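Local coordinates for protein choline dehydrogenase and related flavoproteins (Aspergillus oryzae, PDB 3Q9T) that oxidises formate as a formate oxidase of the glucose-methanol-choline oxidoreductase family, using a bound 8-formyl-FAD as its cofactor, at residues E48-S53 and R205-G210; Y98-P103 and C199-Y204; L146-G151 and I185-D190; S158-I163 and L352-G357. All blocks are in the same frame, centred on the assembly; numbering follows the deposited sequence.

Contact 1 (E48-S53 and R205-G210); sequences EITTPS and RGQRSG
Thr50, the last residue of helix 47-50, lies closest to Arg208 of the short strand 207-208, with 4.9 Å between their CA atoms. The backbone N of Arg208 donates to Thr50 O over 2.9 Å, and Gln207 CA adds a CA-H...O contact to the same oxygen. The helix C-terminus is thus met by an edge strand of the large mixed sheet of this GMC oxidoreductase. Thr51 then leaves the helix. Arg208 has the largest share of the contact. Its CG stands anti to the backbone N (chi1 176°) and the chain bends at chi3, which brings the edge of the guanidinium to the last turn of the helix. NE donates to Ile49 O over 2.8 Å; the oxygen lies in the guanidinium plane and the bond lies in the carbonyl plane. Ile49 O and Thr50 O are therefore both held by one residue. NH1 of Arg208 turns to Asn97 O, so the guanidinium also ties the helix end to the FAD-binding loop. Just after Thr51 in the chain, Pro52 sets its CD 3.2 Å from Gly206 O. A water joins Thr50 OG1 to Gln207 OE1, which is also bonded to Arg344. A second water accepts from Arg208 NH2 at 2.9 Å and lies 2.8 Å from Glu48 O.

Contact 2 (Y98-P103 and C199-Y204); sequences YFTWVP and CCDTIY. With FAY ([(2R,3S,4R,5R)-5-(6-amino-9H-purin-9-yl)-3,4-dihydroxytetrahydrofuran-2-yl]methyl (2R,3S,4S)-5-(8-formyl-7-methyl-2,4-dioxo-3,4-dihydrobenzo[g]pteridin-10(2H)-yl)-2,3,4-trihydroxypentyl dihydrogen diphosphate), chain D.
Phe99 O receives the backbone N of Thr202 over 2.7 Å, at an N-H...O angle of 159°. Asp201 CA adds a CA-H...O contact to that oxygen. Further along, Trp101 N donates to Cys200 O over 3.0 Å, from above the carbonyl plane. Between these bonds Thr100 and Asp201 form an antiparallel non-hydrogen-bonded pair. One water accepts from Cys200 N and donates to Trp101 O; another sits between Thr100 OG1 and Asp201 OD2. The strand edge facing away from this pairing serves the flavin. FAY N3 donates to Thr100 O over 3.0 Å, and Thr100 N makes a weak bond to FAY O4. Gln555, itself an FAD-binding residue, also donates to Thr100 O, so two donors grip this oxygen. The C6 edge of the flavin's benzenoid ring points at one face of the Tyr98 ring, roughly at right angles to it, with FAY C6 3.7 Å above the ring plane and offset toward the rim. In the packing beyond, Ile203 CD1 sits over a face of the Phe99 ring, 3.6 Å from its centroid, a CH-pi contact. Trp101 has CG anti to its backbone N (chi1 -180°), which carries the indole to Thr202, where Trp101 CE3 meets Thr202 CG2 at 3.5 Å. The short, weakly bonded strand 100-101 thus lies against strand 195-204, an inner strand of the large mixed sheet. Strands 155-159 and 353-358 also pair with 195-204, and helix 555-572 packs on the Trp101 side chain.

Contact 3 (L146-G151 and I185-D190); sequences LEKIGG and IENIYD
Tyr189 has an isoleucine over each ring face. Ile149 CD1 covers one, 4.1 Å from the ring centroid and 13° off the normal, in a CH-pi contact. Ile188 CG1, from the residue just before the tyrosine, covers the opposite face. Ile149 also presses its CG2 branch on the root of the ring, 3.5 Å from Tyr189 CG. Its CG1 lies between the backbone N and the carbonyl carbon (chi1 76°), which brings both branches to the same face. Leu146 CD1 approaches the ring obliquely and lies 4.0 Å from Asn187 CB. The 3-10 segment 146-149 thus packs on the irregular loop 185-190 that leads toward strand 195-204. Within that loop Asn187 makes an Asx turn, its OD1 accepting from Tyr189 N. The donor stands above the carbonyl plane. The other end of the amide, ND2, donates to Asp190 OD2 over 2.9 Å, with the oxygen close to the amide plane. Lys148, extended beyond CG, and Asp190 reach toward each other from opposite directions, and Lys148 NZ forms a salt bridge with Asp190 OD2 at 3.1 Å. The lysine uses the syn lone pair, while the amide meets the anti side, 27° out of the carboxylate plane. OD1 of Asp190 pairs with Arg130, so the carboxylate has cationic partners on both oxygens. Arg130 also donates to Tyr189 O.

Contact 4 (S158-I163 and L352-G357); sequences SHAELI and LLELVG
Ile163 N donates to Glu354 OE2 over 2.8 Å, and the bond is nearly straight at 169°. The amide meets the syn side of the oxygen, 19° out of the carboxylate plane. A water donates to the same OE2 and to Glu161 O, at 2.8 Å from Glu354 OE2, so it links the acid to the backbone two residues before Ile163. Apolar groups line the Glu354 chain. Leu162 crosses it obliquely and brings CD2 to 3.5 Å from Glu354 CD. Ala160 CB touches the glutamate CG at 3.9 Å. Ile163 comes across at about a right angle, with CG1 3.4 Å from Glu354 OE2. Further out, its CD1 meets Leu352 CD2 at 4.3 Å. Glu354 has CG anti to its carbonyl carbon (chi1 -60°) and is extended beyond it, which carries the carboxylate past Ala160 to the extended backbone at Leu162 and Ile163. Arg170 of helix 167-179 positions the acid from outside: its NH1 forms a salt bridge with Glu354 OE1 and also donates to Ile163 O. Strands 155-159 and 353-358 both pair with strand 195-204 in the large mixed sheet. Backbone bonds join Ala160 to Cys199 and Val356 to Thr197. The contact thus joins the chain that leaves strand 155-159 to the first part of strand 353-358. Glu354 is buried, yet its OE2 has an amide and a water and its OE1 a guanidinium; these partners would probably favour the charged carboxylate.

Overall arrangement
Contacts 1, 2 and 4 all reach the large mixed sheet, where strand 195-204 of contact 2 pairs with strands 100-101, 155-159, 207-208 and 353-358. Contact 2 is central: its centre lies about 8 Å from that of contact 4, 11 Å from contact 1 and 12 Å from contact 3. Contacts 1 and 3 are about 22 Å apart by centres and do not touch. Along the chain, contact 1 encloses contact 2, which encloses contact 3; contact 4 crosses all three. Glu161 of contact 4 bonds to the amides of Arg205 and Gly206 in contact 1. Contact 2 holds part of the flavin pocket; the others pack a helix end and loops on its sheet.

Contact 1 (E48-S53 and R205-G210)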
# COMPACT_ATOMS: atom_id res chain seq x y z
N GLU A 48 6.78 -29.12 -5.58
CA GLU A 48 6.75 -27.70 -5.88
C GLU A 48 8.12 -27.03 -5.67
O GLU A 48 8.42 -26.01 -6.28
CB GLU A 48 5.70 -26.98 -5.04
CG GLU A 48 4.43 -27.76 -4.82
CD GLU A 48 4.50 -28.64 -3.57
OE1 GLU A 48 4.80 -29.85 -3.71
OE2 GLU A 48 4.25 -28.10 -2.47
N ILE A 49 8.94 -27.59 -4.79
CA ILE A 49 10.30 -27.06 -4.63
C ILE A 49 11.24 -27.58 -5.72
O ILE A 49 12.00 -26.79 -6.31
CB ILE A 49 10.88 -27.37 -3.23
CG1 ILE A 49 10.25 -26.43 -2.19
CG2 ILE A 49 12.40 -27.19 -3.23
CD1 ILE A 49 10.59 -26.78 -0.74
N THR A 50 11.16 -28.88 -6.01
CA THR A 50 12.15 -29.48 -6.91
C THR A 50 11.85 -29.23 -8.39
O THR A 50 12.74 -29.33 -9.24
CB THR A 50 12.35 -30.98 -6.65
OG1 THR A 50 11.10 -31.68 -6.82
CG2 THR A 50 12.87 -31.20 -5.23
N THR A 51 10.59 -28.91 -8.67
CA THR A 51 10.10 -28.69 -10.03
C THR A 51 10.19 -27.24 -10.48
O THR A 51 9.44 -26.40 -9.99
CB THR A 51 8.63 -29.07 -10.11
OG1 THR A 51 8.46 -30.41 -9.63
CG2 THR A 51 8.12 -28.93 -11.54
N PRO A 52 11.10 -26.93 -11.41
CA PRO A 52 11.36 -25.51 -11.71
C PRO A 52 10.14 -24.72 -12.18
O PRO A 52 10.09 -23.52 -11.91
CB PRO A 52 12.43 -25.56 -12.80
CG PRO A 52 13.15 -26.85 -12.55
CD PRO A 52 12.07 -27.82 -12.07
N SER A 53 9.18 -25.35 -12.85
CA SER A 53 8.06 -24.58 -13.39
C SER A 53 7.05 -24.18 -12.32
O SER A 53 6.16 -23.38 -12.57
CB SER A 53 7.36 -25.30 -14.56
OG SER A 53 6.70 -26.49 -14.15
N ARG A 205 18.79 -31.26 -15.56
CA ARG A 205 17.85 -32.33 -15.81
C ARG A 205 16.52 -32.02 -15.14
O ARG A 205 15.98 -32.85 -14.42
CB ARG A 205 18.40 -33.66 -15.29
CG ARG A 205 19.53 -34.23 -16.14
CD ARG A 205 20.16 -35.42 -15.44
NE ARG A 205 20.28 -36.59 -16.31
CZ ARG A 205 19.37 -37.55 -16.41
NH1 ARG A 205 18.24 -37.50 -15.71
NH2 ARG A 205 19.58 -38.58 -17.23
N GLY A 206 16.03 -30.80 -15.37
CA GLY A 206 14.70 -30.39 -14.90
C GLY A 206 14.46 -30.50 -13.40
O GLY A 206 13.34 -30.61 -12.93
N GLN A 207 15.54 -30.48 -12.63
CA GLN A 207 15.41 -30.45 -11.18
C GLN A 207 16.06 -29.18 -10.66
O GLN A 207 17.09 -28.76 -11.17
CB GLN A 207 16.08 -31.68 -10.56
CG GLN A 207 15.35 -33.00 -10.82
CD GLN A 207 14.72 -33.58 -9.56
OE1 GLN A 207 13.60 -34.11 -9.60
NE2 GLN A 207 15.44 -33.49 -8.44
N ARG A 208 15.46 -28.57 -9.64
CA ARG A 208 16.06 -27.41 -8.99
C ARG A 208 17.35 -27.76 -8.25
O ARG A 208 17.43 -28.78 -7.59
CB ARG A 208 15.09 -26.78 -8.00
CG ARG A 208 15.71 -25.60 -7.23
CD ARG A 208 14.84 -25.17 -6.04
NE ARG A 208 13.59 -24.52 -6.45
CZ ARG A 208 13.50 -23.23 -6.81
NH1 ARG A 208 14.58 -22.45 -6.80
NH2 ARG A 208 12.32 -22.73 -7.14
N SER A 209 18.34 -26.88 -8.34
CA SER A 209 19.58 -27.02 -7.58
C SER A 209 19.59 -26.00 -6.45
O SER A 209 19.95 -24.84 -6.66
CB SER A 209 20.80 -26.76 -8.48
OG SER A 209 20.75 -27.56 -9.65
N GLY A 210 19.19 -26.45 -5.26
CA GLY A 210 19.18 -25.62 -4.07
C GLY A 210 20.38 -25.85 -3.16
O GLY A 210 21.10 -26.85 -3.29
O HOH W 1 10.22 -24.56 -7.85
O HOH W 2 11.00 -32.74 -9.40

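Contact 2 (Y98-P103 and C199-Y204)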
# COMPACT_ATOMS: atom_id res chain seq x y z
N TYR A 98 14.11 -17.96 -8.82
CA TYR A 98 13.88 -18.19 -10.26
C TYR A 98 15.16 -18.50 -11.06
O TYR A 98 15.29 -18.18 -12.25
CB TYR A 98 13.01 -17.07 -10.87
CG TYR A 98 11.78 -16.82 -10.02
CD1 TYR A 98 11.35 -15.53 -9.75
CD2 TYR A 98 11.08 -17.89 -9.45
CE1 TYR A 98 10.24 -15.30 -8.94
CE2 TYR A 98 9.97 -17.67 -8.64
CZ TYR A 98 9.56 -16.37 -8.38
OH TYR A 98 8.48 -16.13 -7.57
N PHE A 99 16.11 -19.11 -10.36
CA PHE A 99 17.15 -19.96 -10.96
C PHE A 99 18.32 -19.27 -11.63
O PHE A 99 19.41 -19.85 -11.68
CB PHE A 99 16.51 -20.94 -11.95
CG PHE A 99 15.32 -21.63 -11.41
CD1 PHE A 99 15.45 -22.63 -10.44
CD2 PHE A 99 14.05 -21.30 -11.86
CE1 PHE A 99 14.33 -23.29 -9.93
CE2 PHE A 99 12.93 -21.95 -11.34
CZ PHE A 99 13.08 -22.94 -10.37
N THR A 100 18.12 -18.07 -12.17
CA THR A 100 19.16 -17.40 -12.93
C THR A 100 20.48 -17.33 -12.16
O THR A 100 20.51 -17.06 -10.96
CB THR A 100 18.77 -16.00 -13.40
OG1 THR A 100 17.39 -15.99 -13.81
CG2 THR A 100 19.64 -15.60 -14.58
N TRP A 101 21.56 -17.59 -12.88
CA TRP A 101 22.89 -17.68 -12.28
C TRP A 101 23.80 -16.76 -13.07
O TRP A 101 24.19 -17.09 -14.19
CB TRP A 101 23.40 -19.10 -12.36
CG TRP A 101 24.76 -19.33 -11.77
CD1 TRP A 101 25.95 -19.27 -12.42
CD2 TRP A 101 25.07 -19.70 -10.41
NE1 TRP A 101 26.98 -19.57 -11.56
CE2 TRP A 101 26.47 -19.84 -10.32
CE3 TRP A 101 24.29 -19.92 -9.26
CZ2 TRP A 101 27.11 -20.18 -9.13
CZ3 TRP A 101 24.93 -20.26 -8.09
CH2 TRP A 101 26.33 -20.39 -8.03
N VAL A 102 24.13 -15.63 -12.46
CA VAL A 102 24.83 -14.56 -13.13
C VAL A 102 25.57 -13.74 -12.07
O VAL A 102 24.98 -13.36 -11.07
CB VAL A 102 23.82 -13.71 -13.96
CG1 VAL A 102 22.66 -13.25 -13.08
CG2 VAL A 102 24.51 -12.53 -14.64
N PRO A 103 26.88 -13.52 -12.25
CA PRO A 103 27.68 -12.90 -11.19
C PRO A 103 27.55 -11.38 -11.09
O PRO A 103 27.39 -10.88 -9.98
CB PRO A 103 29.12 -13.25 -11.59
CG PRO A 103 29.06 -13.33 -13.09
CD PRO A 103 27.72 -13.97 -13.38
N CYS A 199 20.97 -17.30 -20.72
CA CYS A 199 21.30 -17.37 -19.29
C CYS A 199 21.53 -18.79 -18.79
O CYS A 199 20.97 -19.75 -19.33
CB CYS A 199 20.20 -16.72 -18.43
SG CYS A 199 18.56 -17.43 -18.60
N CYS A 200 22.36 -18.90 -17.77
CA CYS A 200 22.50 -20.16 -17.05
C CYS A 200 21.58 -20.18 -15.84
O CYS A 200 21.09 -19.16 -15.40
CB CYS A 200 23.94 -20.39 -16.61
SG CYS A 200 25.06 -20.62 -17.99
N ASP A 201 21.39 -21.37 -15.28
CA ASP A 201 20.38 -21.54 -14.26
C ASP A 201 20.79 -22.57 -13.24
O ASP A 201 21.55 -23.49 -13.55
CB ASP A 201 19.08 -21.98 -14.92
CG ASP A 201 18.39 -20.86 -15.63
OD1 ASP A 201 18.47 -20.79 -16.88
OD2 ASP A 201 17.77 -20.03 -14.93
N THR A 202 20.26 -22.43 -12.03
CA THR A 202 20.39 -23.49 -11.02
C THR A 202 19.32 -24.55 -11.27
O THR A 202 18.52 -24.89 -10.38
CB THR A 202 20.33 -22.94 -9.58
OG1 THR A 202 19.24 -22.01 -9.45
CG2 THR A 202 21.66 -22.24 -9.22
N ILE A 203 19.33 -25.05 -12.50
CA ILE A 203 18.48 -26.16 -12.93
C ILE A 203 19.33 -27.16 -13.72
O ILE A 203 20.21 -26.76 -14.49
CB ILE A 203 17.32 -25.66 -13.82
CG1 ILE A 203 16.45 -24.66 -13.03
CG2 ILE A 203 16.50 -26.84 -14.32
CD1 ILE A 203 15.44 -23.90 -13.87
N TYR A 204 19.10 -28.45 -13.51
CA TYR A 204 19.78 -29.47 -14.29
C TYR A 204 18.92 -30.72 -14.36
O TYR A 204 18.38 -31.17 -13.34
CB TYR A 204 21.16 -29.80 -13.72
CG TYR A 204 21.97 -30.76 -14.57
CD1 TYR A 204 22.22 -30.49 -15.91
CD2 TYR A 204 22.51 -31.92 -14.02
CE1 TYR A 204 22.96 -31.36 -16.69
CE2 TYR A 204 23.26 -32.80 -14.80
CZ TYR A 204 23.48 -32.51 -16.13
OH TYR A 204 24.22 -33.36 -16.90
P FAY D . 20.57 -15.80 1.76
N1 FAY D . 18.61 -14.50 -7.28
C2 FAY D . 19.14 -15.01 -8.47
O2 FAY D . 20.35 -15.06 -8.62
N3 FAY D . 18.38 -15.86 -9.24
C4 FAY D . 17.01 -15.76 -9.18
O4 FAY D . 16.39 -15.89 -10.25
N5 FAY D . 15.09 -15.15 -7.91
C6 FAY D . 13.20 -15.09 -6.52
C7 FAY D . 12.61 -14.97 -5.27
C8 FAY D . 13.41 -14.70 -4.16
O8 FAY D . 13.47 -14.75 -1.81
C9 FAY D . 14.80 -14.68 -4.29
PA FAY D . 18.18 -17.07 2.57
C1' FAY D . 17.70 -14.29 -4.54
C10 FAY D . 17.26 -14.59 -7.04
N10 FAY D . 16.76 -14.47 -5.74
N1A FAY D . 14.83 -18.67 12.86
O1A FAY D . 16.78 -16.55 2.65
C1B FAY D . 16.20 -18.98 7.80
O1P FAY D . 21.47 -16.94 2.19
C2' FAY D . 18.27 -15.64 -4.05
O2' FAY D . 17.22 -16.54 -4.00
C2A FAY D . 15.30 -19.78 12.18
O2A FAY D . 18.44 -17.94 1.39
C2B FAY D . 15.28 -18.90 6.59
O2B FAY D . 14.20 -19.81 6.66
O2P FAY D . 21.22 -14.46 2.05
C3' FAY D . 19.11 -15.77 -2.73
O3' FAY D . 18.84 -16.93 -1.94
N3A FAY D . 15.61 -19.69 10.83
C3B FAY D . 16.23 -19.27 5.47
O3B FAY D . 16.34 -20.67 5.41
O3P FAY D . 19.20 -15.84 2.59
C4' FAY D . 19.06 -14.58 -1.81
O4' FAY D . 19.33 -13.45 -2.62
C4A FAY D . 15.47 -18.51 10.18
C4B FAY D . 17.57 -18.75 5.95
O4B FAY D . 17.43 -18.47 7.34
C4X FAY D . 16.45 -15.11 -8.07
C5' FAY D . 20.08 -14.73 -0.66
O5' FAY D . 20.10 -15.89 0.19
C5A FAY D . 15.01 -17.38 10.86
C5B FAY D . 17.99 -17.51 5.19
O5B FAY D . 18.46 -17.92 3.93
C5X FAY D . 14.56 -14.84 -6.68
C6A FAY D . 14.68 -17.46 12.21
N6A FAY D . 14.15 -16.40 12.83
N7A FAY D . 14.98 -16.36 9.98
C7M FAY D . 11.10 -14.96 -5.20
C8A FAY D . 15.41 -16.80 8.77
C8M FAY D . 12.83 -14.97 -2.82
C9A FAY D . 15.39 -14.69 -5.56
N9A FAY D . 15.71 -18.12 8.89
O HOH W 3 16.62 -17.99 -15.83
O HOH W 4 23.40 -16.49 -16.65

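Contact 3 (L146-G151 and I185-D190)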
# COMPACT_ATOMS: atom_id res chain seq x y z
N LEU A 146 33.11 -21.71 -21.75
CA LEU A 146 32.16 -21.43 -20.67
C LEU A 146 32.16 -22.50 -19.59
O LEU A 146 31.50 -22.35 -18.55
CB LEU A 146 30.74 -21.29 -21.23
CG LEU A 146 30.17 -19.89 -21.45
CD1 LEU A 146 31.21 -18.78 -21.46
CD2 LEU A 146 29.34 -19.87 -22.72
N GLU A 147 32.89 -23.60 -19.80
CA GLU A 147 32.89 -24.61 -18.75
C GLU A 147 33.67 -24.17 -17.51
O GLU A 147 33.56 -24.76 -16.44
CB GLU A 147 33.26 -26.01 -19.27
CG GLU A 147 34.69 -26.22 -19.71
CD GLU A 147 34.89 -27.63 -20.27
OE1 GLU A 147 35.16 -28.55 -19.46
OE2 GLU A 147 34.76 -27.80 -21.52
N LYS A 148 34.42 -23.08 -17.66
CA LYS A 148 35.14 -22.50 -16.53
C LYS A 148 34.22 -21.88 -15.47
O LYS A 148 34.68 -21.48 -14.40
CB LYS A 148 36.08 -21.40 -17.02
CG LYS A 148 35.34 -20.15 -17.45
CD LYS A 148 36.29 -19.13 -18.04
CE LYS A 148 35.55 -18.22 -19.03
NZ LYS A 148 36.47 -17.65 -20.06
N ILE A 149 32.92 -21.77 -15.77
CA ILE A 149 32.04 -21.15 -14.78
C ILE A 149 31.65 -22.10 -13.65
O ILE A 149 31.19 -21.65 -12.61
CB ILE A 149 30.80 -20.44 -15.39
CG1 ILE A 149 29.74 -21.43 -15.84
CG2 ILE A 149 31.21 -19.54 -16.52
CD1 ILE A 149 28.47 -20.72 -16.28
N GLY A 150 31.90 -23.40 -13.84
CA GLY A 150 31.73 -24.38 -12.78
C GLY A 150 33.04 -24.92 -12.21
O GLY A 150 33.83 -25.53 -12.92
N GLY A 151 33.26 -24.71 -10.92
CA GLY A 151 34.49 -25.13 -10.26
C GLY A 151 34.43 -26.53 -9.65
O GLY A 151 35.40 -26.98 -9.04
N ILE A 185 25.68 -11.58 -26.52
CA ILE A 185 26.83 -11.93 -25.71
C ILE A 185 26.59 -13.23 -24.95
O ILE A 185 25.50 -13.46 -24.41
CB ILE A 185 27.21 -10.80 -24.71
CG1 ILE A 185 28.55 -11.11 -24.03
CG2 ILE A 185 26.09 -10.58 -23.67
CD1 ILE A 185 29.12 -9.96 -23.21
N GLU A 186 27.61 -14.09 -24.92
CA GLU A 186 27.48 -15.38 -24.23
C GLU A 186 28.35 -15.46 -22.99
O GLU A 186 27.95 -16.04 -21.97
CB GLU A 186 27.77 -16.54 -25.19
CG GLU A 186 26.68 -16.78 -26.21
CD GLU A 186 25.26 -16.82 -25.61
OE1 GLU A 186 25.10 -17.07 -24.39
OE2 GLU A 186 24.31 -16.57 -26.37
N ASN A 187 29.55 -14.89 -23.07
CA ASN A 187 30.40 -14.84 -21.89
C ASN A 187 30.15 -13.62 -21.02
O ASN A 187 30.76 -12.57 -21.21
CB ASN A 187 31.88 -14.90 -22.25
CG ASN A 187 32.75 -14.91 -21.01
OD1 ASN A 187 32.25 -15.16 -19.91
ND2 ASN A 187 34.05 -14.61 -21.16
N ILE A 188 29.27 -13.76 -20.03
CA ILE A 188 29.02 -12.68 -19.08
C ILE A 188 29.60 -13.05 -17.70
O ILE A 188 29.09 -12.63 -16.66
CB ILE A 188 27.50 -12.38 -18.98
CG1 ILE A 188 26.73 -13.63 -18.54
CG2 ILE A 188 26.97 -11.93 -20.34
CD1 ILE A 188 25.31 -13.36 -18.14
N TYR A 189 30.68 -13.82 -17.70
CA TYR A 189 31.20 -14.38 -16.45
C TYR A 189 32.60 -13.87 -16.10
O TYR A 189 33.14 -14.23 -15.06
CB TYR A 189 31.13 -15.90 -16.47
CG TYR A 189 29.74 -16.35 -16.86
CD1 TYR A 189 28.73 -16.41 -15.91
CD2 TYR A 189 29.42 -16.61 -18.18
CE1 TYR A 189 27.43 -16.76 -16.26
CE2 TYR A 189 28.12 -16.97 -18.54
CZ TYR A 189 27.13 -17.04 -17.57
OH TYR A 189 25.83 -17.38 -17.91
N ASP A 190 33.17 -13.03 -16.96
CA ASP A 190 34.48 -12.45 -16.70
C ASP A 190 34.47 -10.94 -16.49
O ASP A 190 35.48 -10.27 -16.73
CB ASP A 190 35.46 -12.78 -17.83
CG ASP A 190 35.87 -14.23 -17.81
OD1 ASP A 190 36.17 -14.74 -16.71
OD2 ASP A 190 35.86 -14.86 -18.89

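Contact 4 (S158-I163 and L352-G357)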
# COMPACT_ATOMS: atom_id res chain seq x y z
N SER A 158 23.45 -25.09 -15.57
CA SER A 158 23.51 -25.26 -17.01
C SER A 158 22.85 -24.06 -17.66
O SER A 158 22.02 -23.40 -17.04
CB SER A 158 22.75 -26.54 -17.41
OG SER A 158 22.64 -26.65 -18.81
N HIS A 159 23.24 -23.76 -18.89
CA HIS A 159 22.44 -22.87 -19.70
C HIS A 159 21.03 -23.44 -19.65
O HIS A 159 20.87 -24.65 -19.50
CB HIS A 159 22.93 -22.85 -21.14
CG HIS A 159 24.16 -22.02 -21.33
ND1 HIS A 159 25.43 -22.51 -21.10
CD2 HIS A 159 24.31 -20.73 -21.68
CE1 HIS A 159 26.31 -21.55 -21.33
NE2 HIS A 159 25.66 -20.46 -21.68
N ALA A 160 20.03 -22.57 -19.74
CA ALA A 160 18.65 -23.02 -19.72
C ALA A 160 18.50 -24.22 -20.65
O ALA A 160 19.02 -24.21 -21.77
CB ALA A 160 17.70 -21.89 -20.13
N GLU A 161 17.81 -25.25 -20.18
CA GLU A 161 17.48 -26.41 -21.01
C GLU A 161 16.32 -25.97 -21.89
O GLU A 161 15.17 -25.95 -21.44
CB GLU A 161 17.15 -27.63 -20.13
CG GLU A 161 18.35 -27.97 -19.20
CD GLU A 161 18.08 -29.06 -18.15
OE1 GLU A 161 18.99 -29.88 -17.90
OE2 GLU A 161 16.98 -29.08 -17.54
N LEU A 162 16.64 -25.58 -23.13
CA LEU A 162 15.72 -24.85 -23.98
C LEU A 162 14.41 -25.59 -24.27
O LEU A 162 14.43 -26.78 -24.57
CB LEU A 162 16.40 -24.44 -25.28
CG LEU A 162 17.52 -23.42 -25.05
CD1 LEU A 162 18.32 -23.16 -26.32
CD2 LEU A 162 16.94 -22.12 -24.46
N ILE A 163 13.29 -24.88 -24.17
CA ILE A 163 11.99 -25.42 -24.57
C ILE A 163 11.86 -25.41 -26.10
O ILE A 163 11.97 -24.34 -26.71
CB ILE A 163 10.84 -24.54 -24.02
CG1 ILE A 163 10.91 -24.46 -22.50
CG2 ILE A 163 9.49 -25.10 -24.47
CD1 ILE A 163 9.86 -23.53 -21.88
N LEU A 352 11.47 -21.07 -17.42
CA LEU A 352 10.70 -20.13 -18.25
C LEU A 352 11.41 -18.83 -18.60
O LEU A 352 10.81 -17.93 -19.17
CB LEU A 352 9.34 -19.81 -17.61
CG LEU A 352 8.58 -21.01 -17.07
CD1 LEU A 352 7.31 -20.58 -16.31
CD2 LEU A 352 8.25 -21.98 -18.20
N LEU A 353 12.70 -18.73 -18.29
CA LEU A 353 13.47 -17.56 -18.66
C LEU A 353 14.69 -18.10 -19.39
O LEU A 353 15.47 -18.83 -18.78
CB LEU A 353 13.90 -16.83 -17.40
CG LEU A 353 14.17 -15.32 -17.43
CD1 LEU A 353 15.05 -14.88 -16.26
CD2 LEU A 353 14.74 -14.83 -18.77
N GLU A 354 14.88 -17.75 -20.66
CA GLU A 354 15.97 -18.34 -21.46
C GLU A 354 16.89 -17.32 -22.09
O GLU A 354 18.08 -17.59 -22.31
CB GLU A 354 15.41 -19.26 -22.56
CG GLU A 354 14.59 -20.42 -22.01
CD GLU A 354 13.88 -21.21 -23.09
OE1 GLU A 354 13.66 -20.61 -24.17
OE2 GLU A 354 13.57 -22.41 -22.87
N LEU A 355 16.33 -16.15 -22.40
CA LEU A 355 17.09 -15.03 -22.90
C LEU A 355 16.97 -13.87 -21.92
O LEU A 355 15.87 -13.53 -21.44
CB LEU A 355 16.58 -14.59 -24.28
CG LEU A 355 16.91 -15.57 -25.40
CD1 LEU A 355 16.00 -15.37 -26.60
CD2 LEU A 355 18.40 -15.48 -25.80
N VAL A 356 18.11 -13.26 -21.64
CA VAL A 356 18.21 -12.17 -20.69
C VAL A 356 19.08 -11.07 -21.27
O VAL A 356 20.17 -11.36 -21.82
CB VAL A 356 18.83 -12.67 -19.34
CG1 VAL A 356 19.15 -11.50 -18.43
CG2 VAL A 356 17.90 -13.68 -18.66
N GLY A 357 18.64 -9.82 -21.13
CA GLY A 357 19.36 -8.69 -21.69
C GLY A 357 19.99 -7.73 -20.69
O GLY A 357 19.38 -7.35 -19.69
O HOH W 5 14.06 -23.64 -20.35